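Local coordinates for hypothetical protein (Streptococcus pneumoniae, PDB 2HIY) that is of unknown function but belongs to a conserved bacterial family and folds around two four-stranded antiparallel sheets packed with helices, at residues Gln29-Asn33 / Leu34-Lys38; Ser41-Asn44 / Ser45-Phe49; Glu110-Val114 / Asp115-Ala119. One frame throughout, in Å; residues are numbered along the deposited sequence.

Contact 1 (Gln29-Asn33 / Leu34-Lys38)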
ATOM      1  N   GLN D  29     -10.692  28.191  11.969  1.00 13.77           N
ATOM      2  CA  GLN D  29     -11.466  28.785  13.073  1.00 14.90           C
ATOM      3  C   GLN D  29     -10.591  28.996  14.304  1.00 14.79           C
ATOM      4  O   GLN D  29     -10.661  30.050  14.963  1.00 13.94           O
ATOM      5  CB  GLN D  29     -12.698  27.917  13.419  1.00 16.59           C
ATOM      6  CG  GLN D  29     -13.427  28.318  14.726  1.00 19.41           C
ATOM      7  CD  GLN D  29     -14.248  29.569  14.565  1.00 25.32           C
ATOM      8  OE1 GLN D  29     -15.399  29.507  14.128  1.00 28.82           O
ATOM      9  NE2 GLN D  29     -13.675  30.723  14.931  1.00 25.78           N
ATOM     10  N   GLU D  30      -9.798  27.988  14.647  1.00 13.47           N
ATOM     11  CA  GLU D  30      -8.923  28.089  15.816  1.00 13.30           C
ATOM     12  C   GLU D  30      -7.882  29.210  15.685  1.00 13.20           C
ATOM     13  O   GLU D  30      -7.641  29.964  16.634  1.00 13.45           O
ATOM     14  CB  GLU D  30      -8.229  26.750  16.012  1.00 13.92           C
ATOM     15  CG  GLU D  30      -9.193  25.671  16.481  1.00 15.16           C
ATOM     16  CD  GLU D  30      -8.787  24.260  16.124  1.00 17.97           C
ATOM     17  OE1 GLU D  30      -7.693  24.017  15.556  1.00 16.58           O
ATOM     18  OE2 GLU D  30      -9.625  23.370  16.415  1.00 19.92           O
ATOM     19  N   LEU D  31      -7.284  29.344  14.501  1.00 12.18           N
ATOM     20  CA  LEU D  31      -6.314  30.437  14.301  1.00 12.69           C
ATOM     21  C   LEU D  31      -6.993  31.800  14.292  1.00 12.81           C
ATOM     22  O   LEU D  31      -6.406  32.798  14.700  1.00 12.92           O
ATOM     23  CB  LEU D  31      -5.522  30.233  13.005  1.00 13.20           C
ATOM     24  CG  LEU D  31      -4.613  28.997  13.033  1.00 12.46           C
ATOM     25  CD1 LEU D  31      -3.936  28.834  11.663  1.00 13.97           C
ATOM     26  CD2 LEU D  31      -3.566  29.097  14.151  1.00 14.13           C
ATOM     27  N   THR D  32      -8.241  31.861  13.848  1.00 11.79           N
ATOM     28  CA  THR D  32      -9.019  33.099  13.908  1.00 12.46           C
ATOM     29  C   THR D  32      -9.246  33.448  15.379  1.00 12.67           C
ATOM     30  O   THR D  32      -9.068  34.609  15.792  1.00 13.74           O
ATOM     31  CB  THR D  32     -10.354  32.960  13.125  1.00 12.19           C
ATOM     32  OG1 THR D  32     -10.070  32.659  11.759  1.00 13.02           O
ATOM     33  CG2 THR D  32     -11.155  34.260  13.145  1.00 13.35           C
ATOM     34  N   ASN D  33      -9.617  32.454  16.183  1.00 11.85           N
ATOM     35  CA  ASN D  33      -9.780  32.695  17.624  1.00 13.50           C
ATOM     36  C   ASN D  33      -8.474  33.116  18.288  1.00 14.45           C
ATOM     37  O   ASN D  33      -8.495  33.901  19.251  1.00 15.39           O
ATOM     38  CB  ASN D  33     -10.311  31.428  18.285  1.00 12.79           C
ATOM     39  CG  ASN D  33     -11.764  31.162  17.940  1.00 13.38           C
ATOM     40  OD1 ASN D  33     -12.468  32.042  17.433  1.00 13.73           O
ATOM     41  ND2 ASN D  33     -12.226  29.935  18.230  1.00 14.62           N
ATOM     42  N   LEU D  34      -7.354  32.588  17.803  1.00 15.38           N
ATOM     43  CA  LEU D  34      -6.016  32.944  18.288  1.00 16.15           C
ATOM     44  C   LEU D  34      -5.686  34.407  17.989  1.00 17.10           C
ATOM     45  O   LEU D  34      -4.764  34.975  18.602  1.00 19.30           O
ATOM     46  CB  LEU D  34      -4.964  32.002  17.692  1.00 16.42           C
ATOM     47  CG  LEU D  34      -3.514  32.052  18.197  1.00 17.13           C
ATOM     48  CD1 LEU D  34      -3.405  31.645  19.676  1.00 19.55           C
ATOM     49  CD2 LEU D  34      -2.636  31.182  17.335  1.00 18.46           C
ATOM     50  N   GLY D  35      -6.405  35.022  17.054  1.00 15.74           N
ATOM     51  CA  GLY D  35      -6.196  36.427  16.717  1.00 15.08           C
ATOM     52  C   GLY D  35      -5.595  36.698  15.337  1.00 15.29           C
ATOM     53  O   GLY D  35      -5.274  37.850  15.007  1.00 15.31           O
ATOM     54  N   LEU D  36      -5.447  35.658  14.527  1.00 14.33           N
ATOM     55  CA  LEU D  36      -4.925  35.845  13.167  1.00 14.97           C
ATOM     56  C   LEU D  36      -6.098  36.176  12.284  1.00 14.75           C
ATOM     57  O   LEU D  36      -7.230  35.745  12.545  1.00 15.66           O
ATOM     58  CB  LEU D  36      -4.236  34.579  12.704  1.00 14.91           C
ATOM     59  CG  LEU D  36      -3.160  34.043  13.659  1.00 15.42           C
ATOM     60  CD1 LEU D  36      -2.388  32.899  13.031  1.00 15.51           C
ATOM     61  CD2 LEU D  36      -2.219  35.154  14.128  1.00 18.09           C
ATOM     62  N   GLU D  37      -5.852  36.941  11.223  1.00 14.18           N
ATOM     63  CA  GLU D  37      -6.948  37.448  10.408  1.00 14.63           C
ATOM     64  C   GLU D  37      -6.977  36.905   9.004  1.00 14.13           C
ATOM     65  O   GLU D  37      -5.947  36.530   8.449  1.00 14.07           O
ATOM     66  CB  GLU D  37      -6.890  38.976  10.348  1.00 14.18           C
ATOM     67  CG  GLU D  37      -6.921  39.617  11.709  1.00 18.95           C
ATOM     68  CD  GLU D  37      -6.813  41.126  11.662  1.00 23.82           C
ATOM     69  OE1 GLU D  37      -7.425  41.735  10.767  1.00 26.21           O
ATOM     70  OE2 GLU D  37      -6.110  41.699  12.523  1.00 26.82           O
ATOM     71  N   LYS D  38      -8.173  36.872   8.427  1.00 14.95           N
ATOM     72  CA  LYS D  38      -8.360  36.477   7.031  1.00 15.61           C
ATOM     73  C   LYS D  38      -7.658  35.147   6.743  1.00 15.12           C
ATOM     74  O   LYS D  38      -6.880  35.008   5.771  1.00 15.31           O
ATOM     75  CB  LYS D  38      -7.894  37.587   6.083  1.00 16.83           C
ATOM     76  CG  LYS D  38      -8.738  38.877   6.183  1.00 20.18           C
ATOM     77  CD  LYS D  38      -8.486  39.767   4.967  1.00 25.68           C
ATOM     78  CE  LYS D  38      -9.480  40.921   4.851  1.00 30.32           C
ATOM     79  NZ  LYS D  38      -9.240  41.982   5.872  1.00 33.25           N
TER
HETATM   80  O   HOH W   1      -8.939  36.943  14.266  1.00 21.01           O
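The flat groups that meet here are peptide groups, those of T32 and L31 with the N-H groups of G35 and L36. G35 N sits over a face of the T32 carbonyl, 65° out of its plane, and still donates to T32 O at 3.0 Å. L36 N comes closer to the plane of the L31 carbonyl. It bonds to L31 O at 3.0 Å. L34 N donates back to E30 O at 2.9 Å, an i to i+4 bond of the helix. The crossed pair of bonds from G35 and L36, with the positive phi of G35 (111°), is a Schellman motif at the C-terminal end of the helix. Water 1 bridges T32 O and L36 O, donating to both. T32 CA also makes a CA-H...O contact with L36 O at 3.5 Å.

The side chains close the apolar side. L36 folds back so that CD1 meets L31 CB at 4.1 Å; this is the apolar contact that usually accompanies the motif. L34 lies alongside L31 and points the same way, CD2 to CD2 at 3.9 Å. L34 CG is anti to its backbone nitrogen (chi1 -172°), which lays it beside the L31 side chain.

Outward, L31 packs on L63 and F66 of helix 56-70 and on I48 of strand 47-52. L36 reaches L59 and F50 of the same two elements. L34 O accepts from K62. The helix end thus packs on both helix 56-70 and strand 47-52.

Contact 2 (Ser41-Asn44 / Ser45-Phe49)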
ATOM      1  N   SER D  41      -6.719  28.443   3.720  1.00 16.41           N
ATOM      2  CA  SER D  41      -5.882  27.245   3.559  1.00 16.95           C
ATOM      3  C   SER D  41      -5.871  26.802   2.103  1.00 17.39           C
ATOM      4  O   SER D  41      -6.834  27.052   1.345  1.00 18.19           O
ATOM      5  CB  SER D  41      -6.346  26.104   4.484  1.00 16.98           C
ATOM      6  OG  SER D  41      -7.685  25.728   4.243  1.00 16.77           O
ATOM      7  N   TYR D  42      -4.779  26.164   1.710  1.00 16.88           N
ATOM      8  CA  TYR D  42      -4.661  25.589   0.383  1.00 17.70           C
ATOM      9  C   TYR D  42      -4.458  24.104   0.570  1.00 18.32           C
ATOM     10  O   TYR D  42      -3.535  23.686   1.292  1.00 17.66           O
ATOM     11  CB  TYR D  42      -3.482  26.203  -0.374  1.00 19.17           C
ATOM     12  CG  TYR D  42      -3.201  25.505  -1.693  1.00 19.45           C
ATOM     13  CD1 TYR D  42      -4.149  25.499  -2.720  1.00 20.87           C
ATOM     14  CD2 TYR D  42      -2.004  24.817  -1.899  1.00 20.50           C
ATOM     15  CE1 TYR D  42      -3.883  24.839  -3.942  1.00 21.03           C
ATOM     16  CE2 TYR D  42      -1.743  24.156  -3.086  1.00 23.19           C
ATOM     17  CZ  TYR D  42      -2.686  24.167  -4.096  1.00 22.92           C
ATOM     18  OH  TYR D  42      -2.418  23.513  -5.284  1.00 23.63           O
ATOM     19  N   ILE D  43      -5.338  23.325  -0.052  1.00 19.81           N
ATOM     20  CA  ILE D  43      -5.324  21.860   0.014  1.00 21.25           C
ATOM     21  C   ILE D  43      -5.252  21.383   1.475  1.00 20.72           C
ATOM     22  O   ILE D  43      -5.804  22.041   2.351  1.00 19.90           O
ATOM     23  CB  ILE D  43      -4.301  21.174  -1.005  1.00 20.76           C
ATOM     24  CG1 ILE D  43      -2.838  21.560  -0.734  1.00 22.33           C
ATOM     25  CG2 ILE D  43      -4.754  21.447  -2.465  1.00 23.12           C
ATOM     26  CD1 ILE D  43      -1.798  20.861  -1.649  1.00 23.43           C
ATOM     27  N   ASN D  44      -4.596  20.253   1.733  1.00 20.69           N
ATOM     28  CA  ASN D  44      -4.717  19.607   3.043  1.00 20.69           C
ATOM     29  C   ASN D  44      -3.368  19.268   3.671  1.00 20.48           C
ATOM     30  O   ASN D  44      -3.322  18.712   4.783  1.00 20.14           O
ATOM     31  CB  ASN D  44      -5.625  18.363   2.934  1.00 21.13           C
ATOM     32  CG  ASN D  44      -6.327  18.022   4.248  1.00 22.48           C
ATOM     33  OD1 ASN D  44      -6.680  18.906   5.032  1.00 22.91           O
ATOM     34  ND2 ASN D  44      -6.545  16.725   4.486  1.00 23.13           N
ATOM     35  N   SER D  45      -2.277  19.636   3.003  1.00 20.41           N
ATOM     36  CA  SER D  45      -0.950  19.260   3.475  1.00 20.47           C
ATOM     37  C   SER D  45      -0.370  20.222   4.487  1.00 19.95           C
ATOM     38  O   SER D  45       0.720  19.992   5.009  1.00 21.38           O
ATOM     39  CB  SER D  45       0.044  19.152   2.315  1.00 21.26           C
ATOM     40  OG  SER D  45       0.192  20.398   1.637  1.00 23.37           O
ATOM     41  N   GLY D  46      -1.085  21.300   4.777  1.00 17.71           N
ATOM     42  CA  GLY D  46      -0.627  22.250   5.780  1.00 17.80           C
ATOM     43  C   GLY D  46      -0.056  23.515   5.167  1.00 16.61           C
ATOM     44  O   GLY D  46       1.128  23.826   5.349  1.00 15.62           O
ATOM     45  N   ASN D  47      -0.917  24.277   4.485  1.00 15.91           N
ATOM     46  CA  ASN D  47      -0.543  25.527   3.833  1.00 15.35           C
ATOM     47  C   ASN D  47      -1.596  26.522   4.254  1.00 15.33           C
ATOM     48  O   ASN D  47      -2.735  26.478   3.739  1.00 15.69           O
ATOM     49  CB  ASN D  47      -0.561  25.371   2.303  1.00 15.81           C
ATOM     50  CG  ASN D  47       0.300  24.232   1.842  1.00 15.05           C
ATOM     51  OD1 ASN D  47       1.525  24.300   1.964  1.00 16.77           O
ATOM     52  ND2 ASN D  47      -0.317  23.160   1.361  1.00 19.00           N
ATOM     53  N   ILE D  48      -1.239  27.366   5.216  1.00 15.10           N
ATOM     54  CA  ILE D  48      -2.149  28.329   5.825  1.00 15.61           C
ATOM     55  C   ILE D  48      -1.676  29.729   5.524  1.00 15.04           C
ATOM     56  O   ILE D  48      -0.462  29.990   5.500  1.00 15.29           O
ATOM     57  CB  ILE D  48      -2.203  28.125   7.382  1.00 15.87           C
ATOM     58  CG1 ILE D  48      -2.947  26.835   7.694  1.00 19.96           C
ATOM     59  CG2 ILE D  48      -2.898  29.305   8.094  1.00 18.65           C
ATOM     60  CD1 ILE D  48      -4.498  27.000   7.687  1.00 23.74           C
ATOM     61  N   PHE D  49      -2.617  30.643   5.292  1.00 14.02           N
ATOM     62  CA  PHE D  49      -2.302  32.019   5.035  1.00 14.31           C
ATOM     63  C   PHE D  49      -3.127  32.882   5.961  1.00 14.13           C
ATOM     64  O   PHE D  49      -4.306  32.586   6.213  1.00 14.98           O
ATOM     65  CB  PHE D  49      -2.584  32.363   3.556  1.00 13.88           C
ATOM     66  CG  PHE D  49      -1.907  31.422   2.627  1.00 14.46           C
ATOM     67  CD1 PHE D  49      -0.601  31.673   2.175  1.00 15.21           C
ATOM     68  CD2 PHE D  49      -2.495  30.197   2.340  1.00 15.81           C
ATOM     69  CE1 PHE D  49       0.064  30.731   1.373  1.00 16.03           C
ATOM     70  CE2 PHE D  49      -1.842  29.242   1.554  1.00 15.18           C
ATOM     71  CZ  PHE D  49      -0.536  29.518   1.076  1.00 16.42           C
TER
HETATM   72  O   HOH W   2      -3.359  22.777   3.969  1.00 16.65           O
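N47 faces Y42 across the turn, and its side chain can be followed from CB outward. CB rests 3.6 Å from Y42 O and also touches Y42 CB. CG is anti to the carbonyl carbon of N47 (chi1 -55°), which turns the amide back over the turn. OD1 accepts from R169. ND2 does the work within the loop. It donates to Y42 O at 3.3 Å, nearly straight at 165°. The acceptor lies in the plane of the amide, but the donor stands above the plane of the Y42 carbonyl. ND2 also donates to S45 OG at 2.8 Å, a more bent bond. The two acceptors lie in different directions from ND2, so both of its hydrogens are used. I43 CG1 approaches ND2 at 3.6 Å, from the side away from N47 CG, while I43 CG2 lies against one face of the Y42 ring. That ring is turned 46° from the amide.

The backbone completes the hairpin. Y42 N bonds to N47 O at 2.9 Å. S41 and I48 form an antiparallel non-hydrogen-bonded pair, with S41 CB against I48 CD1. Y42 CB meets the edge of the F49 ring at CE2, 4.0 Å away. Water 2 donates to Y42 O and accepts from N47 N, 2.9 Å away.

Y42 O is therefore gripped twice, by an amide and by a water. Both N-H groups and OD1 of the N47 amide have partners, which should fix its rotation. The positive charge of R169, bonded to OD1, would probably polarise the amide and strengthen ND2 as a donor to the turn.

Contact 3 (Glu110-Val114 / Asp115-Ala119)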
ATOM      1  N   GLU D 110      11.179  27.833  11.408  1.00 13.36           N
ATOM      2  CA  GLU D 110      11.571  28.736  12.472  1.00 14.16           C
ATOM      3  C   GLU D 110      12.518  28.053  13.446  1.00 14.85           C
ATOM      4  O   GLU D 110      12.264  26.931  13.889  1.00 15.40           O
ATOM      5  CB  GLU D 110      10.312  29.228  13.195  1.00 14.93           C
ATOM      6  CG  GLU D 110       9.551  30.221  12.352  1.00 15.28           C
ATOM      7  CD  GLU D 110      10.377  31.469  12.050  1.00 18.06           C
ATOM      8  OE1 GLU D 110      10.971  32.040  12.991  1.00 18.72           O
ATOM      9  OE2 GLU D 110      10.470  31.863  10.860  1.00 18.40           O
ATOM     10  N   GLY D 111      13.643  28.705  13.721  1.00 15.16           N
ATOM     11  CA  GLY D 111      14.591  28.147  14.674  1.00 16.91           C
ATOM     12  C   GLY D 111      15.638  27.247  14.056  1.00 16.95           C
ATOM     13  O   GLY D 111      16.563  26.809  14.747  1.00 18.48           O
ATOM     14  N   LEU D 112      15.524  26.981  12.759  1.00 16.09           N
ATOM     15  CA  LEU D 112      16.466  26.074  12.121  1.00 16.24           C
ATOM     16  C   LEU D 112      17.867  26.686  12.016  1.00 16.38           C
ATOM     17  O   LEU D 112      18.023  27.852  11.644  1.00 17.40           O
ATOM     18  CB  LEU D 112      15.941  25.736  10.728  1.00 16.11           C
ATOM     19  CG  LEU D 112      16.748  24.757   9.891  1.00 14.55           C
ATOM     20  CD1 LEU D 112      16.797  23.368  10.512  1.00 16.53           C
ATOM     21  CD2 LEU D 112      16.107  24.718   8.545  1.00 16.65           C
ATOM     22  N   ASP D 113      18.894  25.882  12.284  1.00 15.21           N
ATOM     23  CA  ASP D 113      20.264  26.327  12.067  1.00 14.61           C
ATOM     24  C   ASP D 113      20.579  26.141  10.571  1.00 14.73           C
ATOM     25  O   ASP D 113      21.041  25.094  10.145  1.00 15.24           O
ATOM     26  CB  ASP D 113      21.225  25.516  12.958  1.00 14.71           C
ATOM     27  CG  ASP D 113      22.690  25.937  12.804  1.00 16.28           C
ATOM     28  OD1 ASP D 113      22.993  26.806  11.952  1.00 18.39           O
ATOM     29  OD2 ASP D 113      23.564  25.351  13.488  1.00 16.80           O
ATOM     30  N   VAL D 114      20.335  27.183   9.788  1.00 14.39           N
ATOM     31  CA  VAL D 114      20.521  27.093   8.347  1.00 14.36           C
ATOM     32  C   VAL D 114      21.953  26.754   7.952  1.00 14.31           C
ATOM     33  O   VAL D 114      22.187  26.015   7.013  1.00 13.67           O
ATOM     34  CB  VAL D 114      20.018  28.367   7.645  1.00 15.36           C
ATOM     35  CG1 VAL D 114      20.388  28.397   6.163  1.00 17.02           C
ATOM     36  CG2 VAL D 114      18.496  28.496   7.841  1.00 17.27           C
ATOM     37  N   ASP D 115      22.924  27.292   8.692  1.00 14.60           N
ATOM     38  CA  ASP D 115      24.291  26.980   8.372  1.00 13.21           C
ATOM     39  C   ASP D 115      24.618  25.485   8.513  1.00 13.35           C
ATOM     40  O   ASP D 115      25.403  24.946   7.738  1.00 12.54           O
ATOM     41  CB  ASP D 115      25.259  27.831   9.191  1.00 14.32           C
ATOM     42  CG  ASP D 115      25.379  29.267   8.665  1.00 19.17           C
ATOM     43  OD1 ASP D 115      24.805  29.616   7.602  1.00 22.94           O
ATOM     44  OD2 ASP D 115      26.121  30.023   9.313  1.00 23.19           O
ATOM     45  N   GLN D 116      24.020  24.833   9.520  1.00 12.95           N
ATOM     46  CA  GLN D 116      24.194  23.391   9.626  1.00 12.92           C
ATOM     47  C   GLN D 116      23.543  22.646   8.465  1.00 12.44           C
ATOM     48  O   GLN D 116      24.115  21.686   7.936  1.00 12.84           O
ATOM     49  CB  GLN D 116      23.670  22.876  10.963  1.00 15.17           C
ATOM     50  CG  GLN D 116      23.838  21.353  11.133  1.00 16.40           C
ATOM     51  CD  GLN D 116      25.290  20.869  11.065  1.00 18.09           C
ATOM     52  OE1 GLN D 116      25.806  20.408  10.001  1.00 20.86           O
ATOM     53  NE2 GLN D 116      25.956  20.946  12.204  1.00 19.50           N
ATOM     54  N   VAL D 117      22.357  23.102   8.062  1.00 12.71           N
ATOM     55  CA  VAL D 117      21.704  22.493   6.896  1.00 12.42           C
ATOM     56  C   VAL D 117      22.554  22.624   5.640  1.00 11.80           C
ATOM     57  O   VAL D 117      22.775  21.649   4.920  1.00 12.20           O
ATOM     58  CB  VAL D 117      20.324  23.134   6.649  1.00 12.55           C
ATOM     59  CG1 VAL D 117      19.691  22.625   5.341  1.00 14.28           C
ATOM     60  CG2 VAL D 117      19.393  22.850   7.826  1.00 14.09           C
ATOM     61  N   ILE D 118      23.129  23.814   5.441  1.00 12.13           N
ATOM     62  CA  ILE D 118      23.983  24.019   4.270  1.00 13.14           C
ATOM     63  C   ILE D 118      25.188  23.074   4.320  1.00 12.92           C
ATOM     64  O   ILE D 118      25.547  22.440   3.342  1.00 13.29           O
ATOM     65  CB  ILE D 118      24.435  25.491   4.220  1.00 13.79           C
ATOM     66  CG1 ILE D 118      23.235  26.400   3.892  1.00 13.72           C
ATOM     67  CG2 ILE D 118      25.521  25.682   3.187  1.00 15.04           C
ATOM     68  CD1 ILE D 118      23.540  27.919   4.027  1.00 15.53           C
ATOM     69  N   ALA D 119      25.809  22.969   5.503  1.00 12.55           N
ATOM     70  CA  ALA D 119      27.003  22.113   5.580  1.00 12.85           C
ATOM     71  C   ALA D 119      26.653  20.665   5.304  1.00 13.32           C
ATOM     72  O   ALA D 119      27.347  19.967   4.568  1.00 14.35           O
ATOM     73  CB  ALA D 119      27.678  22.246   6.972  1.00 13.65           C
TER
HETATM   74  O   HOH W   3      22.784  29.342  10.860  1.00 28.05           O
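D113 meets Q116 at the first turn of the helix, where D113 OD1 takes a weak hydrogen bond from Q116 N at 3.3 Å. The carboxylate also touches the Q116 side chain, D113 OD2 lying 3.5 Å from Q116 CB. D113 CG is anti to its backbone nitrogen (chi1 -179°), which brings OD1 up to Q116 N. Water 3 extends the cap. It donates to D113 OD1 at 2.8 Å and accepts from D115 N. The main chain then settles into regular bonds, V117 N to D113 O and I118 N to V114 O, the latter at 2.9 Å.

Apolar contacts flank the cap. L112 meets V117 at about a right angle, and V117 CG2 sits against both L112 methyls, CD1 and CD2, each at 3.8 Å. V114 CG1 touches I118 CD1 at the same distance.

A second shell holds these groups in place. L112 leans on H165 and V117 on F162. Further back along the chain, E110 makes a salt bridge with K56 and pairs its backbone with F77.

The negative carboxylate at the positive end of the helix dipole is probably favourable. D113 as N-cap, with L112 before it packed on V117 four residues after it, matches a hydrophobic staple, a common way to start a helix.

How the contacts relate
The three contacts follow one another along the chain; none nests in or crosses another. Contact 1 ends helix 24-34 and turns the chain toward strand 39-41. Contact 2 then closes the turn from that strand to strand 47-52 in the first sheet. The two touch through L31 CD1 and I48 CG2, 3.7 Å apart, so the helix end packs directly on the sheet. Contact 3 comes much later and starts helix 114-122 after strand 102-108 of the second sheet. It lies on the opposite side of the chain's centre from contact 2, with nearest atoms about 12 Å apart. R169, which binds contact 2, belongs to that second sheet.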